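Local coordinates for ferritin like protein (Caulobacter vibrioides, PDB 3HL1) that is of unknown function but has a ferritin-like, mainly helical fold and probably binds metal, at residues G108-T113 with D238-M243; L30-S35 with R45-A50. All blocks are in the same frame, centred on the assembly; numbering follows the deposited sequence.

Overall arrangement
Both contacts lie on the same side of the chain's centre, their own centres about 11 Å apart. Contact 2 is the buried one: helices 8-35 and 42-67, consecutive in the chain, pack through aliphatic side chains. The centre of contact 1 lies about 18 Å from the centre of the chain, against 13 Å for contact 2; here the loop before helix 112-121 and its first residue touch the last turn of helix 233-242. It is smaller and only partly buried, and charged groups line its outer side. Ser35 OG of contact 2 lies 2.9 Å from Leu110 N of contact 1, a probable hydrogen bond, and Leu46 of 45-50 reaches Ile240 of 238-243.

Contact 1: G108-T113 with D238-M243; sequences GPLDLT and DFIRRM
Asp238 OD1 is gripped by two nitrogens of Arg241, the residue whose aliphatic stem packs on Leu112 across the contact. OD1 receives Arg241 NH2 at 2.7 Å through its syn lone pair; Arg241 NE, 3.0 Å from Asp238 OD1, meets it nearly along the C-O axis. Both bonds are bent but lie in the guanidinium plane, a side-on grip that should restrict rotation of the group. The other carboxylate oxygen serves the next residue: Arg242 NE reaches Asp238 OD2 at 2.9 Å in a nearly straight bond (170°), approaching from above the carboxylate plane. Arg241 NH2 also sits over the rim of one face of the Arg242 guanidinium, so the shared carboxylate probably offsets the proximity of two positive charges.

With its head group held on its own helix, Arg241 offers its CG methylene to the other segment, 4.2 Å from Leu112 CD1. Leu112 opens helix 112-121 right after the N-cap residue Asp111, whose side chain also forms a salt bridge with Arg114. Deeper in, Leu110 CD1 meets Ile240 CG2 at 4.1 Å, the two side chains crossing at a slant. Leu110 is the centre of an inverse gamma turn, and its CG stands anti to the backbone N (chi1 -178°), extending the isobutyl group toward helix 233-242. Val115 of helix 112-121 also touches Leu110, Ile240 and Arg241, continuing the apolar patch. Leu110 and Ile240 suit the buried side; Leu112 lies at the exposed rim, where arginine can combine a greasy stem with a charged end. What joins the segments is apolar contact; the salt bridges stay within helix 233-242 and probably help to hold the Arg241 stem in place against Leu112.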
ATOM      1  N   GLY A 108       9.303  -3.293 -11.783  1.00 29.38           N
ATOM      2  CA  GLY A 108      10.025  -2.717 -12.893  1.00 30.27           C
ATOM      3  C   GLY A 108      10.216  -1.218 -12.719  1.00 29.25           C
ATOM      4  O   GLY A 108       9.886  -0.671 -11.650  1.00 27.49           O
ATOM      5  N   PRO A 109      10.787  -0.550 -13.750  1.00 30.05           N
ATOM      6  CA  PRO A 109      11.112   0.848 -13.667  1.00 27.45           C
ATOM      7  C   PRO A 109       9.900   1.704 -14.016  1.00 27.66           C
ATOM      8  O   PRO A 109       8.789   1.173 -14.186  1.00 27.23           O
ATOM      9  CB  PRO A 109      12.229   1.003 -14.710  1.00 28.27           C
ATOM     10  CG  PRO A 109      11.847   0.048 -15.762  1.00 31.68           C
ATOM     11  CD  PRO A 109      11.213  -1.127 -15.034  1.00 25.20           C
ATOM     12  N   LEU A 110      10.106   3.019 -14.063  1.00 29.34           N
ATOM     13  CA  LEU A 110       9.070   3.927 -14.552  1.00 27.47           C
ATOM     14  C   LEU A 110       8.916   3.647 -16.063  1.00 31.68           C
ATOM     15  O   LEU A 110       9.604   4.193 -16.860  1.00 29.68           O
ATOM     16  CB  LEU A 110       9.467   5.372 -14.321  1.00 29.96           C
ATOM     17  CG  LEU A 110       8.362   6.335 -14.799  1.00 34.49           C
ATOM     18  CD1 LEU A 110       7.163   6.296 -13.799  1.00 34.87           C
ATOM     19  CD2 LEU A 110       8.959   7.756 -14.913  1.00 33.14           C
ATOM     20  N   ASP A 111       8.044   2.728 -16.427  1.00 31.85           N
ATOM     21  CA  ASP A 111       7.704   2.495 -17.836  1.00 32.71           C
ATOM     22  C   ASP A 111       6.185   2.406 -17.946  1.00 31.04           C
ATOM     23  O   ASP A 111       5.477   2.416 -16.938  1.00 27.82           O
ATOM     24  CB  ASP A 111       8.405   1.259 -18.386  1.00 30.58           C
ATOM     25  CG  ASP A 111       8.061  -0.034 -17.608  1.00 36.11           C
ATOM     26  OD1 ASP A 111       7.069  -0.066 -16.848  1.00 28.86           O
ATOM     27  OD2 ASP A 111       8.786  -1.036 -17.773  1.00 30.81           O
ATOM     28  N   LEU A 112       5.674   2.327 -19.155  1.00 32.23           N
ATOM     29  CA  LEU A 112       4.213   2.300 -19.336  1.00 32.86           C
ATOM     30  C   LEU A 112       3.510   1.211 -18.537  1.00 28.54           C
ATOM     31  O   LEU A 112       2.471   1.448 -17.909  1.00 26.09           O
ATOM     32  CB  LEU A 112       3.875   2.197 -20.829  1.00 34.81           C
ATOM     33  CG  LEU A 112       2.377   2.367 -21.115  1.00 41.23           C
ATOM     34  CD1 LEU A 112       1.828   3.686 -20.519  1.00 40.75           C
ATOM     35  CD2 LEU A 112       2.111   2.268 -22.612  1.00 32.89           C
ATOM     36  N   THR A 113       4.077   0.015 -18.575  1.00 29.84           N
ATOM     37  CA  THR A 113       3.538  -1.138 -17.877  1.00 31.03           C
ATOM     38  C   THR A 113       3.356  -0.853 -16.364  1.00 31.96           C
ATOM     39  O   THR A 113       2.317  -1.163 -15.795  1.00 29.65           O
ATOM     40  CB  THR A 113       4.447  -2.393 -18.056  1.00 34.85           C
ATOM     41  OG1 THR A 113       4.523  -2.728 -19.448  1.00 37.65           O
ATOM     42  CG2 THR A 113       3.844  -3.632 -17.320  1.00 29.06           C
ATOM     43  N   ASP A 238      -2.215   9.120 -13.341  1.00 37.15           N
ATOM     44  CA  ASP A 238      -2.775   9.363 -14.670  1.00 39.14           C
ATOM     45  C   ASP A 238      -2.046  10.538 -15.344  1.00 37.16           C
ATOM     46  O   ASP A 238      -1.799  10.528 -16.535  1.00 37.29           O
ATOM     47  CB  ASP A 238      -4.274   9.595 -14.556  1.00 41.66           C
ATOM     48  CG  ASP A 238      -4.969   9.641 -15.912  1.00 50.31           C
ATOM     49  OD1 ASP A 238      -4.791   8.703 -16.726  1.00 44.45           O
ATOM     50  OD2 ASP A 238      -5.681  10.636 -16.143  1.00 58.09           O
ATOM     51  N   PHE A 239      -1.669  11.536 -14.559  1.00 36.84           N
ATOM     52  CA  PHE A 239      -0.860  12.642 -15.057  1.00 39.36           C
ATOM     53  C   PHE A 239       0.457  12.150 -15.649  1.00 38.88           C
ATOM     54  O   PHE A 239       0.816  12.506 -16.769  1.00 37.60           O
ATOM     55  CB  PHE A 239      -0.600  13.642 -13.938  1.00 39.09           C
ATOM     56  CG  PHE A 239       0.319  14.757 -14.329  1.00 40.95           C
ATOM     57  CD1 PHE A 239      -0.187  15.910 -14.954  1.00 49.77           C
ATOM     58  CD2 PHE A 239       1.676  14.684 -14.051  1.00 47.11           C
ATOM     59  CE1 PHE A 239       0.666  16.972 -15.323  1.00 48.42           C
ATOM     60  CE2 PHE A 239       2.535  15.732 -14.420  1.00 49.70           C
ATOM     61  CZ  PHE A 239       2.015  16.886 -15.048  1.00 43.92           C
ATOM     62  N   ILE A 240       1.155  11.295 -14.904  1.00 37.97           N
ATOM     63  CA  ILE A 240       2.431  10.756 -15.353  1.00 38.32           C
ATOM     64  C   ILE A 240       2.209   9.933 -16.607  1.00 39.06           C
ATOM     65  O   ILE A 240       2.976  10.046 -17.559  1.00 40.10           O
ATOM     66  CB  ILE A 240       3.137   9.897 -14.254  1.00 35.30           C
ATOM     67  CG1 ILE A 240       3.549  10.778 -13.064  1.00 36.88           C
ATOM     68  CG2 ILE A 240       4.355   9.175 -14.818  1.00 38.24           C
ATOM     69  CD1 ILE A 240       3.872  10.000 -11.770  1.00 34.95           C
ATOM     70  N   ARG A 241       1.149   9.122 -16.610  1.00 38.41           N
ATOM     71  CA  ARG A 241       0.840   8.256 -17.759  1.00 38.49           C
ATOM     72  C   ARG A 241       0.708   9.045 -19.064  1.00 41.53           C
ATOM     73  O   ARG A 241       1.088   8.550 -20.131  1.00 40.78           O
ATOM     74  CB  ARG A 241      -0.448   7.471 -17.515  1.00 34.48           C
ATOM     75  CG  ARG A 241      -0.744   6.372 -18.531  1.00 35.92           C
ATOM     76  CD  ARG A 241      -2.085   5.720 -18.168  1.00 39.58           C
ATOM     77  NE  ARG A 241      -3.205   6.682 -18.258  1.00 51.44           N
ATOM     78  CZ  ARG A 241      -4.007   6.864 -19.325  1.00 52.12           C
ATOM     79  NH1 ARG A 241      -3.868   6.137 -20.435  1.00 42.95           N
ATOM     80  NH2 ARG A 241      -4.987   7.770 -19.289  1.00 50.06           N
ATOM     81  N   ARG A 242       0.183  10.267 -18.942  1.00 45.50           N
ATOM     82  CA  ARG A 242      -0.084  11.173 -20.069  1.00 47.04           C
ATOM     83  C   ARG A 242       1.059  12.083 -20.498  1.00 47.94           C
ATOM     84  O   ARG A 242       0.945  12.710 -21.531  1.00 48.51           O
ATOM     85  CB  ARG A 242      -1.285  12.058 -19.749  1.00 47.70           C
ATOM     86  CG  ARG A 242      -2.580  11.304 -19.563  1.00 53.26           C
ATOM     87  CD  ARG A 242      -3.650  12.236 -18.992  1.00 63.37           C
ATOM     88  NE  ARG A 242      -4.911  11.544 -18.736  1.00 65.75           N
ATOM     89  CZ  ARG A 242      -5.794  11.195 -19.675  1.00 68.26           C
ATOM     90  NH1 ARG A 242      -5.595  11.489 -20.959  1.00 69.07           N
ATOM     91  NH2 ARG A 242      -6.907  10.557 -19.319  1.00 68.33           N
HETATM   92  N   MSE A 243       2.154  12.146 -19.750  1.00 47.81           N
HETATM   93  CA  MSE A 243       3.258  13.042 -20.102  1.00 48.87           C
HETATM   94  C   MSE A 243       3.927  12.704 -21.422  1.00 48.74           C
HETATM   95  O   MSE A 243       4.098  11.527 -21.741  1.00 47.65           O
HETATM   96  CB  MSE A 243       4.352  12.991 -19.058  1.00 48.67           C
HETATM   97  CG  MSE A 243       3.947  13.540 -17.732  1.00 51.20           C
HETATM   98 SE   MSE A 243       5.408  13.288 -16.428  0.75 47.89          SE
HETATM   99  CE  MSE A 243       6.310  11.776 -17.166  1.00 46.74           C
TER

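Contact 2: L30-S35 with R45-A50; sequences LTVLYS and RLIQAA
Leu33 faces Ile47 and Gln48 along its whole side chain. Its CB lies 3.9 Å from Ile47 CG2, and from there chi1 of -177° swings CG opposite the backbone nitrogen, which carries the fork across to helix 42-67. There Leu33 CD1 reaches the backbone, 3.6 Å from Gln48 N, and also lies beside Ile47 CB at 3.9 Å. The other methyl, CD2, rests against Gln48 CA at 4.0 Å and approaches Gln48 CB; on its own helix it sits over the rim of one face of the Tyr34 ring. Leu33 and Ile47 slide past one another in opposite directions, whereas Leu33 meets Gln48 at a slant.

Helices 8-35 and 42-67 follow one another in the chain and form an antiparallel helical hairpin, an arrangement familiar from the ferritin-like bundle. The short axes here come within 9.4 Å and make an angle of 149° between their N-to-C directions. Val32, Leu33 and Ile47, all buried, are apolar and fit this interior. Branching at CB lets Ile47 serve two neighbours: CG2 lies against Leu33, while CD1 reaches Val32 CG1 at 3.6 Å, the two side chains crossing at about a right angle. Met118 of helix 112-121 touches both Val32 and Ile47, extending this apolar layer to a third helix. Gln48 suits the margin, where its backbone N, CA and CB take the leucine methyls and the extended chain puts the amide beyond them. On the first helix, Ser35 OG donates a 2.7 Å bond back to Val32 O, the carbonyl three residues earlier, tilted 16° from the carbonyl plane.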
ATOM      1  N   LEU A  30       8.102   2.052  -4.705  1.00 26.59           N
ATOM      2  CA  LEU A  30       9.492   2.359  -4.387  1.00 28.24           C
ATOM      3  C   LEU A  30      10.425   1.926  -5.505  1.00 29.59           C
ATOM      4  O   LEU A  30      11.391   2.645  -5.857  1.00 28.23           O
ATOM      5  CB  LEU A  30       9.935   1.686  -3.075  1.00 31.77           C
ATOM      6  CG  LEU A  30       9.488   2.342  -1.753  1.00 28.29           C
ATOM      7  CD1 LEU A  30       9.805   1.398  -0.538  1.00 29.76           C
ATOM      8  CD2 LEU A  30      10.073   3.795  -1.606  1.00 27.39           C
ATOM      9  N   THR A  31      10.157   0.744  -6.048  1.00 27.85           N
ATOM     10  CA  THR A  31      10.925   0.176  -7.169  1.00 29.26           C
ATOM     11  C   THR A  31      10.861   1.095  -8.389  1.00 28.93           C
ATOM     12  O   THR A  31      11.906   1.406  -8.954  1.00 30.90           O
ATOM     13  CB  THR A  31      10.488  -1.266  -7.478  1.00 27.36           C
ATOM     14  OG1 THR A  31      10.690  -2.036  -6.286  1.00 28.79           O
ATOM     15  CG2 THR A  31      11.341  -1.846  -8.652  1.00 30.87           C
ATOM     16  N   VAL A  32       9.666   1.583  -8.727  1.00 27.91           N
ATOM     17  CA  VAL A  32       9.503   2.619  -9.795  1.00 24.16           C
ATOM     18  C   VAL A  32      10.223   3.894  -9.436  1.00 28.76           C
ATOM     19  O   VAL A  32      10.961   4.423 -10.253  1.00 28.68           O
ATOM     20  CB  VAL A  32       8.008   2.905 -10.086  1.00 22.87           C
ATOM     21  CG1 VAL A  32       7.809   4.099 -11.058  1.00 29.64           C
ATOM     22  CG2 VAL A  32       7.370   1.594 -10.562  1.00 23.57           C
ATOM     23  N   LEU A  33      10.007   4.397  -8.228  1.00 28.64           N
ATOM     24  CA  LEU A  33      10.633   5.645  -7.789  1.00 29.26           C
ATOM     25  C   LEU A  33      12.128   5.666  -8.019  1.00 29.30           C
ATOM     26  O   LEU A  33      12.665   6.529  -8.672  1.00 31.02           O
ATOM     27  CB  LEU A  33      10.377   5.881  -6.289  1.00 29.51           C
ATOM     28  CG  LEU A  33      10.874   7.148  -5.646  1.00 27.28           C
ATOM     29  CD1 LEU A  33      10.237   8.424  -6.371  1.00 33.72           C
ATOM     30  CD2 LEU A  33      10.686   7.126  -4.096  1.00 30.39           C
ATOM     31  N   TYR A  34      12.814   4.703  -7.448  1.00 31.56           N
ATOM     32  CA  TYR A  34      14.279   4.723  -7.470  1.00 32.08           C
ATOM     33  C   TYR A  34      14.869   4.383  -8.823  1.00 30.45           C
ATOM     34  O   TYR A  34      16.044   4.685  -9.061  1.00 30.98           O
ATOM     35  CB  TYR A  34      14.854   3.834  -6.357  1.00 29.44           C
ATOM     36  CG  TYR A  34      14.760   4.490  -5.008  1.00 31.59           C
ATOM     37  CD1 TYR A  34      15.528   5.603  -4.708  1.00 32.44           C
ATOM     38  CD2 TYR A  34      13.823   4.066  -4.060  1.00 32.32           C
ATOM     39  CE1 TYR A  34      15.424   6.245  -3.486  1.00 41.28           C
ATOM     40  CE2 TYR A  34      13.706   4.714  -2.840  1.00 29.58           C
ATOM     41  CZ  TYR A  34      14.522   5.787  -2.555  1.00 37.83           C
ATOM     42  OH  TYR A  34      14.430   6.419  -1.353  1.00 35.02           O
ATOM     43  N   SER A  35      14.039   3.866  -9.734  1.00 31.18           N
ATOM     44  CA  SER A  35      14.458   3.696 -11.139  1.00 29.85           C
ATOM     45  C   SER A  35      14.703   5.005 -11.870  1.00 33.13           C
ATOM     46  O   SER A  35      15.451   5.008 -12.834  1.00 30.56           O
ATOM     47  CB  SER A  35      13.489   2.872 -11.984  1.00 30.70           C
ATOM     48  OG  SER A  35      12.376   3.666 -12.398  1.00 27.37           O
ATOM     49  N   ARG A  45       9.035  13.196  -7.734  0.50 35.51           N
ATOM     50  CA  ARG A  45       8.445  13.853  -6.567  0.50 33.74           C
ATOM     51  C   ARG A  45       6.959  13.468  -6.367  0.50 30.91           C
ATOM     52  O   ARG A  45       6.485  13.375  -5.237  0.50 28.81           O
ATOM     53  CB  ARG A  45       8.675  15.365  -6.645  0.50 37.22           C
ATOM     54  CG  ARG A  45      10.157  15.764  -6.288  0.50 41.75           C
ATOM     55  CD  ARG A  45      10.869  16.598  -7.364  0.50 48.67           C
ATOM     56  NE  ARG A  45      11.042  18.026  -7.053  0.50 47.79           N
ATOM     57  CZ  ARG A  45      12.105  18.585  -6.453  0.50 53.26           C
ATOM     58  NH1 ARG A  45      13.141  17.862  -6.014  0.50 48.38           N
ATOM     59  NH2 ARG A  45      12.124  19.902  -6.261  0.50 56.10           N
ATOM     60  N   LEU A  46       6.234  13.220  -7.448  1.00 31.30           N
ATOM     61  CA  LEU A  46       4.856  12.739  -7.325  1.00 32.87           C
ATOM     62  C   LEU A  46       4.793  11.370  -6.674  1.00 33.49           C
ATOM     63  O   LEU A  46       3.976  11.142  -5.798  1.00 33.63           O
ATOM     64  CB  LEU A  46       4.133  12.682  -8.672  1.00 33.74           C
ATOM     65  CG  LEU A  46       3.806  14.024  -9.374  1.00 31.87           C
ATOM     66  CD1 LEU A  46       3.070  13.731 -10.725  1.00 39.20           C
ATOM     67  CD2 LEU A  46       2.975  14.937  -8.433  1.00 39.11           C
ATOM     68  N   ILE A  47       5.652  10.467  -7.123  1.00 32.68           N
ATOM     69  CA  ILE A  47       5.682   9.096  -6.595  1.00 32.98           C
ATOM     70  C   ILE A  47       6.170   8.992  -5.142  1.00 29.70           C
ATOM     71  O   ILE A  47       5.625   8.228  -4.327  1.00 31.26           O
ATOM     72  CB  ILE A  47       6.483   8.156  -7.526  1.00 34.82           C
ATOM     73  CG1 ILE A  47       5.740   8.024  -8.851  1.00 33.29           C
ATOM     74  CG2 ILE A  47       6.651   6.734  -6.891  1.00 30.78           C
ATOM     75  CD1 ILE A  47       6.548   7.291  -9.993  1.00 33.92           C
ATOM     76  N   GLN A  48       7.216   9.741  -4.832  1.00 28.72           N
ATOM     77  CA  GLN A  48       7.744   9.805  -3.497  1.00 28.71           C
ATOM     78  C   GLN A  48       6.681  10.203  -2.483  1.00 28.43           C
ATOM     79  O   GLN A  48       6.516   9.538  -1.464  1.00 29.91           O
ATOM     80  CB  GLN A  48       8.908  10.775  -3.481  1.00 32.13           C
ATOM     81  CG  GLN A  48       9.615  10.857  -2.179  1.00 34.91           C
ATOM     82  CD  GLN A  48      10.726  11.877  -2.253  1.00 46.39           C
ATOM     83  OE1 GLN A  48      11.869  11.552  -2.013  1.00 48.34           O
ATOM     84  NE2 GLN A  48      10.400  13.084  -2.679  1.00 48.12           N
ATOM     85  N   ALA A  49       5.916  11.245  -2.764  1.00 31.24           N
ATOM     86  CA  ALA A  49       4.893  11.697  -1.840  1.00 32.48           C
ATOM     87  C   ALA A  49       3.838  10.590  -1.679  1.00 33.54           C
ATOM     88  O   ALA A  49       3.389  10.304  -0.557  1.00 29.87           O
ATOM     89  CB  ALA A  49       4.265  13.041  -2.309  1.00 33.30           C
ATOM     90  N   ALA A  50       3.500   9.918  -2.786  1.00 35.18           N
ATOM     91  CA  ALA A  50       2.525   8.823  -2.765  1.00 31.69           C
ATOM     92  C   ALA A  50       2.963   7.645  -1.912  1.00 33.02           C
ATOM     93  O   ALA A  50       2.165   7.066  -1.171  1.00 31.48           O
ATOM     94  CB  ALA A  50       2.200   8.305  -4.219  1.00 27.58           C
TER